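Local coordinates for bacteriocin immunity protein (Pseudomonas aeruginosa, PDB 6W0V) that probably protects the producing bacterium by binding and inhibiting the nuclease domain of its cognate bacteriocin, pyocin S8, at residues Ser17-Arg22 against Ile49-Lys54; Ala10-Leu15 against Gly63-Ile68. The protein carries 1 engineered substitution. All blocks are in the same frame, centred on the assembly; numbering follows the deposited sequence.

Interaction 1. Residues Ser17-Arg22 against Ile49-Lys54; sequences SELFNR and IIFYPK
Leu-19, near the C-terminal end of helix 9-21, faces Ile-50 of the short helix 48-51, and their CA atoms, 8.4 Å apart, are the closest pair between the two backbones. No hydrogen bond crosses the contact, which is apolar and small, with 150 Å² buried over both sides. One methyl of Leu-19 does the touching. Its CD1 meets Ile-50 CG2 at 3.7 Å and Ile-50 CD1 at the same distance, so it rests on two branches of one side chain. The two side chains cross at about a right angle. In Ile-50, chi1 of -58° sets CG2 anti to the backbone N and aims it at Leu-19. CG1 runs across the contact instead, and the extended chi2 (163°) brings CD1 to the same leucine methyl. Phe-51 adds a looser touch, with its CZ 4.5 Å from Leu-19 CD1. The methyl comes to this ring obliquely. Ile-50 CG2 also lies over one face of the Phe-51 ring, near the rim, so it packs on both Leu-19 and Phe-51. On the pyocin S8 chain, Thr-69 packs on Leu-19 and Phe-51, and Phe-81 stacks on the Phe-51 ring, so the contact borders the interface with the toxin. Helix 27-41 meets Leu-19 through Val-33, Val-34 and Ile-37, while Val-64 of helix 61-74 packs against Ile-50.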
loop_
_atom_site.group_PDB
_atom_site.type_symbol
_atom_site.label_atom_id
_atom_site.label_comp_id
_atom_site.label_asym_id
_atom_site.label_seq_id
_atom_site.Cartn_x
_atom_site.Cartn_y
_atom_site.Cartn_z
ATOM N N SER B 17 13.664 7.807 3.309
ATOM C CA SER B 17 13.089 8.830 4.205
ATOM C C SER B 17 11.824 9.396 3.561
ATOM O O SER B 17 10.841 9.563 4.272
ATOM C CB SER B 17 14.071 9.908 4.492
ATOM O OG SER B 17 13.489 10.880 5.344
ATOM N N GLU B 18 11.858 9.630 2.252
ATOM C CA GLU B 18 10.693 10.161 1.505
ATOM C C GLU B 18 9.462 9.318 1.831
ATOM O O GLU B 18 8.412 9.891 2.074
ATOM C CB GLU B 18 10.936 10.143 0.001
ATOM C CG GLU B 18 11.974 11.143 -0.445
ATOM C CD GLU B 18 12.083 11.287 -1.948
ATOM O OE1 GLU B 18 11.035 11.385 -2.597
ATOM O OE2 GLU B 18 13.209 11.302 -2.458
ATOM N N LEU B 19 9.596 7.995 1.835
ATOM C CA LEU B 19 8.430 7.102 2.046
ATOM C C LEU B 19 7.823 7.334 3.427
ATOM O O LEU B 19 6.613 7.178 3.563
ATOM C CB LEU B 19 8.846 5.651 1.841
ATOM C CG LEU B 19 9.369 5.335 0.446
ATOM C CD1 LEU B 19 9.756 3.878 0.339
ATOM C CD2 LEU B 19 8.333 5.696 -0.614
ATOM N N PHE B 20 8.623 7.681 4.430
ATOM C CA PHE B 20 8.110 7.915 5.800
ATOM C C PHE B 20 7.593 9.340 5.933
ATOM O O PHE B 20 6.659 9.544 6.715
ATOM C CB PHE B 20 9.204 7.664 6.830
ATOM C CG PHE B 20 9.568 6.213 6.951
ATOM C CD1 PHE B 20 10.443 5.627 6.050
ATOM C CD2 PHE B 20 9.027 5.432 7.956
ATOM C CE1 PHE B 20 10.765 4.287 6.153
ATOM C CE2 PHE B 20 9.361 4.093 8.061
ATOM C CZ PHE B 20 10.234 3.527 7.167
ATOM N N ASN B 21 8.204 10.284 5.212
ATOM C CA ASN B 21 8.137 11.725 5.565
ATOM C C ASN B 21 7.497 12.570 4.462
ATOM O O ASN B 21 7.016 13.661 4.801
ATOM C CB ASN B 21 9.529 12.231 5.928
ATOM C CG ASN B 21 10.084 11.463 7.106
ATOM O OD1 ASN B 21 9.394 11.288 8.106
ATOM N ND2 ASN B 21 11.305 10.972 6.985
ATOM N N ARG B 22 7.524 12.122 3.204
ATOM C CA ARG B 22 7.083 12.931 2.038
ATOM C C ARG B 22 5.641 12.547 1.714
ATOM O O ARG B 22 5.286 11.365 1.863
ATOM C CB ARG B 22 7.995 12.730 0.822
ATOM C CG ARG B 22 7.358 13.042 -0.527
ATOM C CD ARG B 22 8.359 12.884 -1.659
ATOM N NE ARG B 22 7.867 13.395 -2.934
ATOM C CZ ARG B 22 8.462 13.223 -4.117
ATOM N NH1 ARG B 22 9.581 12.524 -4.229
ATOM N NH2 ARG B 22 7.919 13.751 -5.200
ATOM N N ILE B 49 10.603 -4.933 3.206
ATOM C CA ILE B 49 11.713 -4.359 4.005
ATOM C C ILE B 49 11.345 -2.918 4.380
ATOM O O ILE B 49 11.798 -2.434 5.416
ATOM C CB ILE B 49 13.018 -4.495 3.205
ATOM C CG1 ILE B 49 14.198 -4.787 4.129
ATOM C CG2 ILE B 49 13.230 -3.302 2.290
ATOM C CD1 ILE B 49 14.125 -6.173 4.741
ATOM N N ILE B 50 10.490 -2.269 3.587
ATOM C CA ILE B 50 9.993 -0.901 3.872
ATOM C C ILE B 50 8.649 -1.005 4.584
ATOM O O ILE B 50 8.462 -0.360 5.612
ATOM C CB ILE B 50 9.838 -0.110 2.565
ATOM C CG1 ILE B 50 11.159 -0.040 1.795
ATOM C CG2 ILE B 50 9.269 1.264 2.858
ATOM C CD1 ILE B 50 10.992 0.349 0.353
ATOM N N PHE B 51 7.717 -1.741 3.988
ATOM C CA PHE B 51 6.283 -1.638 4.337
ATOM C C PHE B 51 5.869 -2.635 5.407
ATOM O O PHE B 51 4.851 -2.413 6.038
ATOM C CB PHE B 51 5.440 -1.802 3.082
ATOM C CG PHE B 51 5.577 -0.603 2.197
ATOM C CD1 PHE B 51 4.801 0.523 2.418
ATOM C CD2 PHE B 51 6.523 -0.570 1.192
ATOM C CE1 PHE B 51 4.973 1.652 1.637
ATOM C CE2 PHE B 51 6.675 0.552 0.399
ATOM C CZ PHE B 51 5.901 1.662 0.628
ATOM N N TYR B 52 6.643 -3.696 5.606
ATOM C CA TYR B 52 6.309 -4.760 6.577
ATOM C C TYR B 52 7.519 -5.038 7.438
ATOM O O TYR B 52 7.985 -6.167 7.500
ATOM C CB TYR B 52 5.777 -5.983 5.841
ATOM C CG TYR B 52 4.444 -5.661 5.244
ATOM C CD1 TYR B 52 3.303 -5.794 6.008
ATOM C CD2 TYR B 52 4.350 -5.094 3.989
ATOM C CE1 TYR B 52 2.069 -5.441 5.509
ATOM C CE2 TYR B 52 3.122 -4.733 3.475
ATOM C CZ TYR B 52 1.988 -4.906 4.240
ATOM O OH TYR B 52 0.775 -4.566 3.740
ATOM N N PRO B 53 7.997 -4.029 8.184
ATOM C CA PRO B 53 9.009 -4.293 9.199
ATOM C C PRO B 53 8.389 -5.315 10.162
ATOM O O PRO B 53 7.215 -5.178 10.477
ATOM C CB PRO B 53 9.242 -2.919 9.838
ATOM C CG PRO B 53 7.944 -2.176 9.590
ATOM C CD PRO B 53 7.504 -2.645 8.220
ATOM N N LYS B 54 9.151 -6.332 10.564
ATOM C CA LYS B 54 8.675 -7.329 11.557
ATOM C C LYS B 54 8.596 -6.621 12.911
ATOM O O LYS B 54 9.170 -5.519 13.033
ATOM C CB LYS B 54 9.590 -8.551 11.643
ATOM C CG LYS B 54 10.154 -9.053 10.322
ATOM C CD LYS B 54 10.320 -10.555 10.249
ATOM C CE LYS B 54 9.291 -11.203 9.349
ATOM N NZ LYS B 54 9.590 -10.953 7.919
#

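Interaction 2. Residues Ala10-Leu15 against Gly63-Ile68; sequences AEFFSL and GVLKRI
Leu-65 reaches between Phe-12 and Phe-13 and gives each ring one of its methyls. Its CD1 lies 4.0 Å from Phe-12 CD2, at the ring edge. Its CD2 lies 3.8 Å from Phe-13 CD1. CG of Leu-65 is anti to the backbone N (chi1 -179°), and the two methyls part beyond it toward the two rings. Ile-68, one turn further on, meets Phe-12 from the opposite direction. Its CD1 comes to 3.6 Å from Phe-12 CE2, in the plane of the ring and at its edge. These side chains join helices 9-21 and 61-74 of the four-helix fold of the colicin and pyocin immunity proteins. The local axes approach to 10.0 Å, with 125° between their N-to-C directions. Around this shell, His-7 meets Phe-12 edge-to-face, and the Phe-80 ring meets Phe-12 with the planes at about 40°. Ile-37 and Ala-40 of helix 27-41 also touch Phe-12, and Ala-41 packs on Ile-68. Phe-13 lies by Pro-61 and Glu-62 at the start of helix 61-74.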
loop_
_atom_site.group_PDB
_atom_site.type_symbol
_atom_site.label_atom_id
_atom_site.label_comp_id
_atom_site.label_asym_id
_atom_site.label_seq_id
_atom_site.Cartn_x
_atom_site.Cartn_y
_atom_site.Cartn_z
ATOM N N ALA B 10 23.604 8.542 1.920
ATOM C CA ALA B 10 22.719 9.683 2.247
ATOM C C ALA B 10 21.652 9.789 1.153
ATOM O O ALA B 10 20.463 9.963 1.484
ATOM C CB ALA B 10 23.525 10.950 2.380
ATOM N N GLU B 11 22.083 9.644 -0.102
ATOM C CA GLU B 11 21.234 9.724 -1.318
ATOM C C GLU B 11 20.147 8.657 -1.213
ATOM O O GLU B 11 18.958 8.977 -1.340
ATOM C CB GLU B 11 22.127 9.539 -2.542
ATOM C CG GLU B 11 21.395 9.524 -3.864
ATOM C CD GLU B 11 22.352 9.342 -5.025
ATOM O OE1 GLU B 11 21.914 9.496 -6.179
ATOM O OE2 GLU B 11 23.541 9.079 -4.765
ATOM N N PHE B 12 20.555 7.427 -0.943
ATOM C CA PHE B 12 19.632 6.281 -0.831
ATOM C C PHE B 12 18.736 6.456 0.394
ATOM O O PHE B 12 17.521 6.198 0.343
ATOM C CB PHE B 12 20.439 5.000 -0.724
ATOM C CG PHE B 12 19.613 3.799 -1.059
ATOM C CD1 PHE B 12 19.246 3.549 -2.368
ATOM C CD2 PHE B 12 19.161 2.963 -0.058
ATOM C CE1 PHE B 12 18.495 2.430 -2.670
ATOM C CE2 PHE B 12 18.408 1.847 -0.365
ATOM C CZ PHE B 12 18.061 1.595 -1.671
ATOM N N PHE B 13 19.336 6.894 1.494
ATOM C CA PHE B 13 18.617 7.100 2.768
ATOM C C PHE B 13 17.514 8.138 2.557
ATOM O O PHE B 13 16.413 7.981 3.108
ATOM C CB PHE B 13 19.568 7.554 3.868
ATOM C CG PHE B 13 18.828 7.834 5.144
ATOM C CD1 PHE B 13 18.280 6.793 5.873
ATOM C CD2 PHE B 13 18.617 9.134 5.573
ATOM C CE1 PHE B 13 17.569 7.047 7.033
ATOM C CE2 PHE B 13 17.903 9.384 6.734
ATOM C CZ PHE B 13 17.383 8.339 7.462
ATOM N N SER B 14 17.826 9.175 1.783
ATOM C CA SER B 14 16.877 10.247 1.399
ATOM C C SER B 14 15.658 9.613 0.731
ATOM O O SER B 14 14.538 9.974 1.129
ATOM C CB SER B 14 17.529 11.251 0.507
ATOM O OG SER B 14 16.678 12.365 0.298
ATOM N N LEU B 15 15.872 8.697 -0.225
ATOM C CA LEU B 15 14.765 7.987 -0.924
ATOM C C LEU B 15 13.888 7.311 0.119
ATOM O O LEU B 15 12.662 7.481 0.082
ATOM C CB LEU B 15 15.290 6.917 -1.881
ATOM C CG LEU B 15 15.862 7.399 -3.207
ATOM C CD1 LEU B 15 16.412 6.213 -3.982
ATOM C CD2 LEU B 15 14.809 8.140 -4.019
ATOM N N GLY B 63 15.909 1.966 9.858
ATOM C CA GLY B 63 15.675 0.512 9.917
ATOM C C GLY B 63 15.701 -0.061 8.523
ATOM O O GLY B 63 16.321 -1.073 8.275
ATOM N N VAL B 64 15.017 0.597 7.605
ATOM C CA VAL B 64 14.994 0.107 6.205
ATOM C C VAL B 64 16.427 0.092 5.690
ATOM O O VAL B 64 16.834 -0.898 5.101
ATOM C CB VAL B 64 14.122 0.989 5.309
ATOM C CG1 VAL B 64 14.271 0.575 3.854
ATOM C CG2 VAL B 64 12.666 0.979 5.751
ATOM N N LEU B 65 17.142 1.195 5.888
ATOM C CA LEU B 65 18.520 1.322 5.376
ATOM C C LEU B 65 19.352 0.209 5.999
ATOM O O LEU B 65 20.065 -0.462 5.258
ATOM C CB LEU B 65 19.072 2.696 5.728
ATOM C CG LEU B 65 20.489 2.941 5.228
ATOM C CD1 LEU B 65 20.520 3.087 3.715
ATOM C CD2 LEU B 65 21.073 4.165 5.912
ATOM N N LYS B 66 19.221 0.011 7.309
ATOM C CA LYS B 66 19.946 -1.072 8.008
ATOM C C LYS B 66 19.588 -2.418 7.381
ATOM O O LYS B 66 20.466 -3.206 7.082
ATOM C CB LYS B 66 19.581 -1.110 9.488
ATOM C CG LYS B 66 20.392 -2.130 10.268
ATOM C CD LYS B 66 19.910 -2.379 11.664
ATOM C CE LYS B 66 18.845 -3.448 11.733
ATOM N NZ LYS B 66 18.610 -3.903 13.123
ATOM N N ARG B 67 18.304 -2.695 7.202
ATOM C CA ARG B 67 17.898 -4.025 6.697
ATOM C C ARG B 67 18.510 -4.231 5.312
ATOM O O ARG B 67 18.964 -5.350 5.014
ATOM C CB ARG B 67 16.379 -4.135 6.721
ATOM C CG ARG B 67 15.842 -4.222 8.138
ATOM C CD ARG B 67 14.383 -4.589 8.129
ATOM N NE ARG B 67 13.505 -3.529 7.682
ATOM C CZ ARG B 67 13.117 -2.495 8.419
ATOM N NH1 ARG B 67 13.578 -2.326 9.644
ATOM N NH2 ARG B 67 12.250 -1.624 7.941
ATOM N N ILE B 68 18.564 -3.175 4.509
ATOM C CA ILE B 68 19.117 -3.268 3.133
ATOM C C ILE B 68 20.616 -3.472 3.230
ATOM O O ILE B 68 21.133 -4.373 2.591
ATOM C CB ILE B 68 18.765 -2.015 2.329
ATOM C CG1 ILE B 68 17.266 -2.017 2.046
ATOM C CG2 ILE B 68 19.594 -1.941 1.064
ATOM C CD1 ILE B 68 16.757 -0.760 1.417
#

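Both interactions are buried and apolar, and both use helix 9-21. The centre of interaction 2 lies about 5 Å from the centre of the chain, that of interaction 1 about 8 Å. Interaction 2 joins two long helices through aromatic rings and branched aliphatic chains, and no other protein chain of the assembly touches its segments. Interaction 1 takes the same helix near its other end to the short helix 48-51 by a smaller, mainly aliphatic contact with the Phe-51 ring at its margin, and there pyocin S8 also packs. Val-64, on the same helix as Leu-65 and Ile-68, packs on the 49-54 segment instead. Arg-67 NH2 adds a polar tie, a probable hydrogen bond of 2.7 Å to Ile-49 O.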